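Long-range contacts in arylmalonate decarboxylase (Bordetella bronchiseptica, PDB 3IP8), which catalyses the decarboxylation of 2-aryl-2-methylmalonates to 2-arylpropionates, releasing carbon dioxide: residues 10-15 and 68-73; 123-128 and 186-191. All coordinates share one frame; numbering follows the deposited sequence.

Interaction 1 of 2, residues 10-15 and 68-73; sequences GMIVPP and AVVSLM. With B85 (benzylphosphonic acid), chain B.
Met73, just past the end of strand 69-72, meets Met11 on the face that Met11 shares with Ser71. The two side chains have different shapes: Met11 runs out extended beyond CG (chi2 177°), whereas Met73 is folded at both chi2 and chi3, which carries its SD and CE across to the end of the Met11 side chain. They cross at a slant and touch at two places, CG of Met11 to CG of Met73 at 3.6 Å and CE of Met11 to CE of Met73 at 3.7 Å.

The other face carries Ile12, whose branches divide the work. CG2 rests on CD1 of Leu72 at 3.8 Å, while CG1 and CD1 reach back to CG1 of Val70, the CD1 to CG1 distance being 4.0 Å.

Between the two faces the backbones are laced by the alternating bonds of a parallel ladder. Gly10 N donates to Val69 O and Ser71 N to Gly10 O, then Ile12 N to Ser71 O; the last rung, Met73 N to Ile12 O at 2.8 Å, is more bent at its hydrogen (146°). Past it, CD of Pro14 sits 3.2 Å from Met73 O, and Pro14 CG lies over a face of the benzylphosphonate phenyl ring, 3.5 Å from C4. As is characteristic of parallel sheets, the C-terminal strand end delivers pocket residues, here Pro14 and Pro15.

Strands 33-37 and 101-103 continue the sheet beyond strands 9-13 and 69-72. Helix 211-223 covers the methionine face through Phe216 and Ala219, and helix 55-64 packs on Ile12 and Val70 through Leu62.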
ATOM      1  N   GLY A  10       7.217  -4.040 -12.421  1.00  9.89           N
ATOM      2  CA  GLY A  10       7.547  -2.626 -12.351  1.00 10.25           C
ATOM      3  C   GLY A  10       6.683  -1.923 -11.317  1.00 10.70           C
ATOM      4  O   GLY A  10       5.480  -2.194 -11.176  1.00 12.54           O
ATOM      5  N   MET A  11       7.300  -0.992 -10.596  1.00 10.62           N
ATOM      6  CA  MET A  11       6.613  -0.260  -9.538  1.00  8.11           C
ATOM      7  C   MET A  11       6.835   1.239  -9.676  1.00 10.76           C
ATOM      8  O   MET A  11       7.964   1.703  -9.791  1.00 10.75           O
ATOM      9  CB  MET A  11       7.096  -0.768  -8.173  1.00  9.17           C
ATOM     10  CG  MET A  11       6.604  -2.175  -7.888  1.00 10.71           C
ATOM     11  SD  MET A  11       7.224  -2.814  -6.330  1.00 10.72           S
ATOM     12  CE  MET A  11       6.055  -4.162  -6.086  1.00 11.00           C
ATOM     13  N   ILE A  12       5.736   1.981  -9.739  1.00  9.41           N
ATOM     14  CA  ILE A  12       5.794   3.432  -9.683  1.00  9.42           C
ATOM     15  C   ILE A  12       5.751   3.798  -8.199  1.00  9.48           C
ATOM     16  O   ILE A  12       4.783   3.470  -7.494  1.00 10.00           O
ATOM     17  CB  ILE A  12       4.596   4.065 -10.404  1.00  8.25           C
ATOM     18  CG1 ILE A  12       4.484   3.562 -11.836  1.00  9.69           C
ATOM     19  CG2 ILE A  12       4.692   5.579 -10.390  1.00 10.27           C
ATOM     20  CD1 ILE A  12       3.181   3.996 -12.502  1.00 11.53           C
ATOM     21  N   VAL A  13       6.783   4.488  -7.717  1.00  9.63           N
ATOM     22  CA  VAL A  13       6.880   4.792  -6.289  1.00 10.17           C
ATOM     23  C   VAL A  13       6.849   6.299  -6.062  1.00  9.13           C
ATOM     24  O   VAL A  13       7.343   7.055  -6.876  1.00 10.20           O
ATOM     25  CB  VAL A  13       8.165   4.196  -5.668  1.00  9.58           C
ATOM     26  CG1 VAL A  13       8.155   2.677  -5.804  1.00 10.88           C
ATOM     27  CG2 VAL A  13       9.433   4.783  -6.322  1.00  9.26           C
ATOM     28  N   PRO A  14       6.269   6.748  -4.950  1.00  8.71           N
ATOM     29  CA  PRO A  14       6.213   8.192  -4.692  1.00 10.57           C
ATOM     30  C   PRO A  14       7.554   8.945  -4.622  1.00 11.55           C
ATOM     31  O   PRO A  14       7.634  10.010  -5.215  1.00 11.37           O
ATOM     32  CB  PRO A  14       5.409   8.285  -3.385  1.00  9.68           C
ATOM     33  CG  PRO A  14       4.457   7.104  -3.492  1.00  9.97           C
ATOM     34  CD  PRO A  14       5.323   5.997  -4.101  1.00  9.92           C
ATOM     35  N   PRO A  15       8.579   8.425  -3.923  1.00 10.02           N
ATOM     36  CA  PRO A  15       9.794   9.259  -3.769  1.00 11.11           C
ATOM     37  C   PRO A  15      10.588   9.479  -5.050  1.00 11.67           C
ATOM     38  O   PRO A  15      10.616   8.607  -5.920  1.00 11.16           O
ATOM     39  CB  PRO A  15      10.632   8.482  -2.753  1.00 11.00           C
ATOM     40  CG  PRO A  15       9.616   7.598  -2.016  1.00 10.70           C
ATOM     41  CD  PRO A  15       8.662   7.200  -3.119  1.00 12.28           C
ATOM     42  N   ALA A  68       6.792  -6.408 -16.995  1.00 14.81           N
ATOM     43  CA  ALA A  68       5.692  -7.218 -17.530  1.00 18.16           C
ATOM     44  C   ALA A  68       4.351  -6.919 -16.854  1.00 14.87           C
ATOM     45  O   ALA A  68       3.296  -7.290 -17.364  1.00 17.10           O
ATOM     46  CB  ALA A  68       6.023  -8.694 -17.429  1.00 20.23           C
ATOM     47  N   VAL A  69       4.411  -6.292 -15.675  1.00 12.73           N
ATOM     48  CA  VAL A  69       3.230  -5.753 -15.004  1.00 14.11           C
ATOM     49  C   VAL A  69       3.674  -4.480 -14.309  1.00 13.21           C
ATOM     50  O   VAL A  69       4.855  -4.271 -14.081  1.00 12.71           O
ATOM     51  CB  VAL A  69       2.613  -6.715 -13.952  1.00 16.38           C
ATOM     52  CG1 VAL A  69       2.278  -8.083 -14.569  1.00 17.37           C
ATOM     53  CG2 VAL A  69       3.507  -6.855 -12.739  1.00 18.91           C
ATOM     54  N   VAL A  70       2.724  -3.619 -13.991  1.00 10.59           N
ATOM     55  CA  VAL A  70       3.053  -2.384 -13.291  1.00 11.37           C
ATOM     56  C   VAL A  70       2.094  -2.147 -12.132  1.00 12.26           C
ATOM     57  O   VAL A  70       0.878  -2.245 -12.293  1.00 11.25           O
ATOM     58  CB  VAL A  70       2.989  -1.174 -14.248  1.00 12.20           C
ATOM     59  CG1 VAL A  70       3.085   0.150 -13.445  1.00 12.36           C
ATOM     60  CG2 VAL A  70       4.100  -1.265 -15.277  1.00 14.18           C
ATOM     61  N   SER A  71       2.641  -1.821 -10.967  1.00 10.66           N
ATOM     62  CA  SER A  71       1.824  -1.394  -9.847  1.00  9.30           C
ATOM     63  C   SER A  71       2.168   0.042  -9.483  1.00  8.70           C
ATOM     64  O   SER A  71       3.340   0.410  -9.368  1.00 11.42           O
ATOM     65  CB  SER A  71       2.071  -2.263  -8.602  1.00 11.94           C
ATOM     66  OG  SER A  71       1.330  -1.700  -7.516  1.00 11.00           O
ATOM     67  N   LEU A  72       1.135   0.850  -9.284  1.00  9.45           N
ATOM     68  CA  LEU A  72       1.314   2.168  -8.683  1.00  8.87           C
ATOM     69  C   LEU A  72       1.359   1.983  -7.179  1.00  8.23           C
ATOM     70  O   LEU A  72       0.329   1.779  -6.519  1.00  8.58           O
ATOM     71  CB  LEU A  72       0.160   3.098  -9.099  1.00  9.53           C
ATOM     72  CG  LEU A  72       0.129   4.417  -8.327  1.00  9.62           C
ATOM     73  CD1 LEU A  72       1.395   5.208  -8.619  1.00 12.26           C
ATOM     74  CD2 LEU A  72      -1.095   5.236  -8.728  1.00 12.71           C
ATOM     75  N   MET A  73       2.580   2.012  -6.640  1.00  7.63           N
ATOM     76  CA  MET A  73       2.823   1.684  -5.241  1.00  8.21           C
ATOM     77  C   MET A  73       2.675   2.911  -4.345  1.00  8.60           C
ATOM     78  O   MET A  73       3.591   3.306  -3.621  1.00 11.35           O
ATOM     79  CB  MET A  73       4.201   1.023  -5.117  1.00  9.88           C
ATOM     80  CG  MET A  73       4.231  -0.349  -5.809  1.00 10.70           C
ATOM     81  SD  MET A  73       3.443  -1.653  -4.801  1.00 10.75           S
ATOM     82  CE  MET A  73       4.689  -1.874  -3.499  1.00 11.41           C
TER
HETATM   83  C1  B85 B 249       4.952   7.696   1.262  1.00 12.67           C
HETATM   84  C2  B85 B 249       6.313   7.430   0.943  1.00 11.86           C
HETATM   85  C3  B85 B 249       6.626   6.410   0.074  1.00 12.19           C
HETATM   86  C4  B85 B 249       5.567   5.564  -0.515  1.00 12.90           C
HETATM   87  C5  B85 B 249       4.243   5.810  -0.200  1.00 11.83           C
HETATM   88  C6  B85 B 249       3.929   6.880   0.698  1.00 12.68           C
HETATM   89  C7  B85 B 249       2.526   7.186   1.197  1.00 16.34           C
HETATM   90  P8  B85 B 249       1.112   6.265   0.473  1.00 12.46           P
HETATM   91  O9  B85 B 249       1.207   4.700   0.739  1.00 13.44           O
HETATM   92  O10 B85 B 249      -0.283   6.860   1.017  1.00 12.84           O
HETATM   93  O11 B85 B 249       1.138   6.517  -0.995  1.00 16.60           O

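Interaction 2 of 2, residues 123-128 and 186-191; sequences ATAYID and LSCGGL. With B85 (benzylphosphonic acid), chain B.
Tyr126 and Ser187 are brought together by two first torsions: the tyrosine's CG lies beside its own backbone N (chi1 -48°), which carries the ring over to Ser187 and Cys188, and Ser187 OG stands opposite its backbone N (chi1 -166°), directed at the phenol. Tyr126 OH and Ser187 OG are hydrogen-bonded at 2.9 Å, and either may be the donor. Tyr126 OH also approaches O10 of benzylphosphonate at 2.6 Å, a weak hydrogen bond that is not settled, since the same proton has another acceptor within reach. Ser187 O lies over one face of the ring, while CB of Cys188 approaches CE1 obliquely.

Cys188 CB also packs against CB of Ala125, 3.6 Å away, and its SG reaches C7 of the ligand at 3.5 Å. Cys188 SG accepts a long hydrogen bond from Gly190 N within a type I turn running from Cys188 to Leu191. In that turn Gly189 N grips phosphonate O9 at 2.6 Å in a nearly straight bond (165°), and Gly190 CA lies close to the ligand ring. This side of the ligand pocket, probably the active site, offers the Gly189 N-H to the phosphonate, with the Tyr126 hydroxyl also close.

Behind the pocket the strands pair in parallel, Ser187 N donating to Ala123 O and Ala125 N to Ser187 O. Thr124 OG1 accepts from Tyr126 N at 3.0 Å, an ST turn that ties down the tyrosine backbone, and is also bonded to Asn131.

Strands 144-150 and 208-210 complete this sheet; helix 164-177 packs on Ala123 and Leu186, and helix 128-140 lies over Thr124 and Ser187 through Leu134.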
ATOM      1  N   ALA A 123      -4.750   2.330  11.069  1.00  8.80           N
ATOM      2  CA  ALA A 123      -3.514   2.776  11.712  1.00  9.05           C
ATOM      3  C   ALA A 123      -2.713   3.391  10.590  1.00 10.11           C
ATOM      4  O   ALA A 123      -2.321   2.685   9.669  1.00 10.40           O
ATOM      5  CB  ALA A 123      -2.785   1.608  12.313  1.00 11.75           C
ATOM      6  N   THR A 124      -2.522   4.703  10.610  1.00 10.16           N
ATOM      7  CA  THR A 124      -1.921   5.331   9.429  1.00  9.59           C
ATOM      8  C   THR A 124      -0.835   6.326   9.767  1.00  9.28           C
ATOM      9  O   THR A 124      -0.713   6.796  10.901  1.00 10.47           O
ATOM     10  CB  THR A 124      -2.942   6.108   8.556  1.00 10.96           C
ATOM     11  OG1 THR A 124      -3.121   7.417   9.111  1.00 10.47           O
ATOM     12  CG2 THR A 124      -4.300   5.385   8.455  1.00 10.36           C
ATOM     13  N   ALA A 125      -0.064   6.695   8.745  1.00  8.64           N
ATOM     14  CA  ALA A 125       0.944   7.712   8.945  1.00 10.36           C
ATOM     15  C   ALA A 125       0.429   9.115   8.708  1.00 12.15           C
ATOM     16  O   ALA A 125       1.217  10.049   8.797  1.00 12.43           O
ATOM     17  CB  ALA A 125       2.164   7.458   8.030  1.00 12.07           C
ATOM     18  N   TYR A 126      -0.867   9.275   8.424  1.00  9.13           N
ATOM     19  CA  TYR A 126      -1.329  10.479   7.714  1.00 10.58           C
ATOM     20  C   TYR A 126      -1.949  11.557   8.581  1.00 10.13           C
ATOM     21  O   TYR A 126      -2.334  11.301   9.727  1.00 12.46           O
ATOM     22  CB  TYR A 126      -2.398  10.131   6.682  1.00 12.35           C
ATOM     23  CG  TYR A 126      -2.100   8.974   5.760  1.00 10.93           C
ATOM     24  CD1 TYR A 126      -0.919   8.927   5.019  1.00 10.44           C
ATOM     25  CD2 TYR A 126      -3.048   7.985   5.556  1.00  9.84           C
ATOM     26  CE1 TYR A 126      -0.674   7.854   4.137  1.00 11.32           C
ATOM     27  CE2 TYR A 126      -2.807   6.919   4.685  1.00  8.18           C
ATOM     28  CZ  TYR A 126      -1.623   6.873   3.984  1.00 11.56           C
ATOM     29  OH  TYR A 126      -1.385   5.829   3.112  1.00 12.22           O
ATOM     30  N   ILE A 127      -2.122  12.735   7.981  1.00 11.58           N
ATOM     31  CA  ILE A 127      -2.938  13.785   8.575  1.00 13.12           C
ATOM     32  C   ILE A 127      -4.407  13.462   8.358  1.00 12.96           C
ATOM     33  O   ILE A 127      -4.753  12.608   7.535  1.00 10.87           O
ATOM     34  CB  ILE A 127      -2.610  15.177   7.976  1.00 12.60           C
ATOM     35  CG1 ILE A 127      -2.836  15.170   6.476  1.00 14.55           C
ATOM     36  CG2 ILE A 127      -1.173  15.549   8.318  1.00 11.33           C
ATOM     37  CD1 ILE A 127      -2.806  16.555   5.861  1.00 15.32           C
ATOM     38  N   ASP A 128      -5.284  14.135   9.090  1.00 13.43           N
ATOM     39  CA  ASP A 128      -6.684  13.711   9.077  1.00 15.05           C
ATOM     40  C   ASP A 128      -7.432  13.915   7.760  1.00 14.28           C
ATOM     41  O   ASP A 128      -8.316  13.127   7.441  1.00 13.71           O
ATOM     42  CB  ASP A 128      -7.460  14.268  10.278  1.00 19.29           C
ATOM     43  CG  ASP A 128      -7.170  13.489  11.558  1.00 25.09           C
ATOM     44  OD1 ASP A 128      -6.949  12.247  11.472  1.00 22.27           O
ATOM     45  OD2 ASP A 128      -7.162  14.111  12.636  1.00 33.03           O
ATOM     46  N   LEU A 186      -2.739  -0.992   8.127  1.00  9.12           N
ATOM     47  CA  LEU A 186      -1.612  -0.121   8.453  1.00  8.27           C
ATOM     48  C   LEU A 186      -1.217   0.579   7.155  1.00 10.58           C
ATOM     49  O   LEU A 186      -0.586  -0.024   6.269  1.00  9.63           O
ATOM     50  CB  LEU A 186      -0.473  -0.965   9.023  1.00  9.19           C
ATOM     51  CG  LEU A 186       0.859  -0.285   9.335  1.00  9.12           C
ATOM     52  CD1 LEU A 186       0.655   0.944  10.223  1.00 11.36           C
ATOM     53  CD2 LEU A 186       1.777  -1.300   9.999  1.00 12.13           C
ATOM     54  N   SER A 187      -1.652   1.824   6.999  1.00 10.27           N
ATOM     55  CA  SER A 187      -1.555   2.485   5.719  1.00  8.50           C
ATOM     56  C   SER A 187      -0.432   3.486   5.694  1.00  9.76           C
ATOM     57  O   SER A 187      -0.349   4.361   6.561  1.00 11.12           O
ATOM     58  CB  SER A 187      -2.871   3.188   5.375  1.00  7.63           C
ATOM     59  OG  SER A 187      -2.916   3.575   3.988  1.00 12.03           O
ATOM     60  N   CYS A 188       0.385   3.330   4.651  1.00 12.65           N
ATOM     61  CA  CYS A 188       1.461   4.202   4.165  1.00 11.76           C
ATOM     62  C   CYS A 188       2.599   3.329   3.659  1.00 11.82           C
ATOM     63  O   CYS A 188       3.253   2.604   4.420  1.00 11.13           O
ATOM     64  CB  CYS A 188       1.957   5.248   5.162  1.00 11.22           C
ATOM     65  SG  CYS A 188       3.341   6.173   4.454  1.00 13.86           S
ATOM     66  N   GLY A 189       2.785   3.375   2.355  1.00 11.85           N
ATOM     67  CA  GLY A 189       3.744   2.516   1.706  1.00 11.38           C
ATOM     68  C   GLY A 189       5.176   2.956   1.902  1.00  9.76           C
ATOM     69  O   GLY A 189       6.077   2.279   1.433  1.00 12.20           O
ATOM     70  N   GLY A 190       5.398   4.060   2.617  1.00 10.59           N
ATOM     71  CA  GLY A 190       6.752   4.495   2.913  1.00 11.21           C
ATOM     72  C   GLY A 190       7.238   3.939   4.241  1.00 11.63           C
ATOM     73  O   GLY A 190       8.420   4.011   4.571  1.00 13.13           O
ATOM     74  N   LEU A 191       6.322   3.369   5.010  1.00 10.13           N
ATOM     75  CA  LEU A 191       6.708   2.809   6.311  1.00 11.20           C
ATOM     76  C   LEU A 191       7.409   1.473   6.139  1.00 11.56           C
ATOM     77  O   LEU A 191       7.096   0.736   5.213  1.00 12.47           O
ATOM     78  CB  LEU A 191       5.466   2.591   7.171  1.00 11.27           C
ATOM     79  CG  LEU A 191       4.608   3.815   7.462  1.00 10.66           C
ATOM     80  CD1 LEU A 191       3.324   3.406   8.155  1.00  9.53           C
ATOM     81  CD2 LEU A 191       5.396   4.772   8.336  1.00 12.28           C
TER
HETATM   82  C1  B85 B 249       4.952   7.696   1.262  1.00 12.67           C
HETATM   83  C2  B85 B 249       6.313   7.430   0.943  1.00 11.86           C
HETATM   84  C3  B85 B 249       6.626   6.410   0.074  1.00 12.19           C
HETATM   85  C4  B85 B 249       5.567   5.564  -0.515  1.00 12.90           C
HETATM   86  C5  B85 B 249       4.243   5.810  -0.200  1.00 11.83           C
HETATM   87  C6  B85 B 249       3.929   6.880   0.698  1.00 12.68           C
HETATM   88  C7  B85 B 249       2.526   7.186   1.197  1.00 16.34           C
HETATM   89  P8  B85 B 249       1.112   6.265   0.473  1.00 12.46           P
HETATM   90  O9  B85 B 249       1.207   4.700   0.739  1.00 13.44           O
HETATM   91  O10 B85 B 249      -0.283   6.860   1.017  1.00 12.84           O
HETATM   92  O11 B85 B 249       1.138   6.517  -0.995  1.00 16.60           O

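Interactions 1 and 2 are both buried, and each joins two central strands of a different four-stranded parallel sheet with the same 2-1-3-4 strand order. Their centres are about 18 Å apart, on opposite sides of the chain's centre, and their segments do not touch; benzylphosphonate bridges them. Residues 10-15 and 68-73 are mainly apolar and meet the ligand's phenyl ring through prolines. Gly190 lies against that ring on the face opposite Pro14, so both interactions share the aromatic end, but of the two only interaction 2, with its hydroxyls, cysteine sulfur and backbone N-H, also bonds the phosphonate. Thr75 and Ser76, which follow residues 68-73, bond the ligand too, so the pocket draws on both halves of the fold.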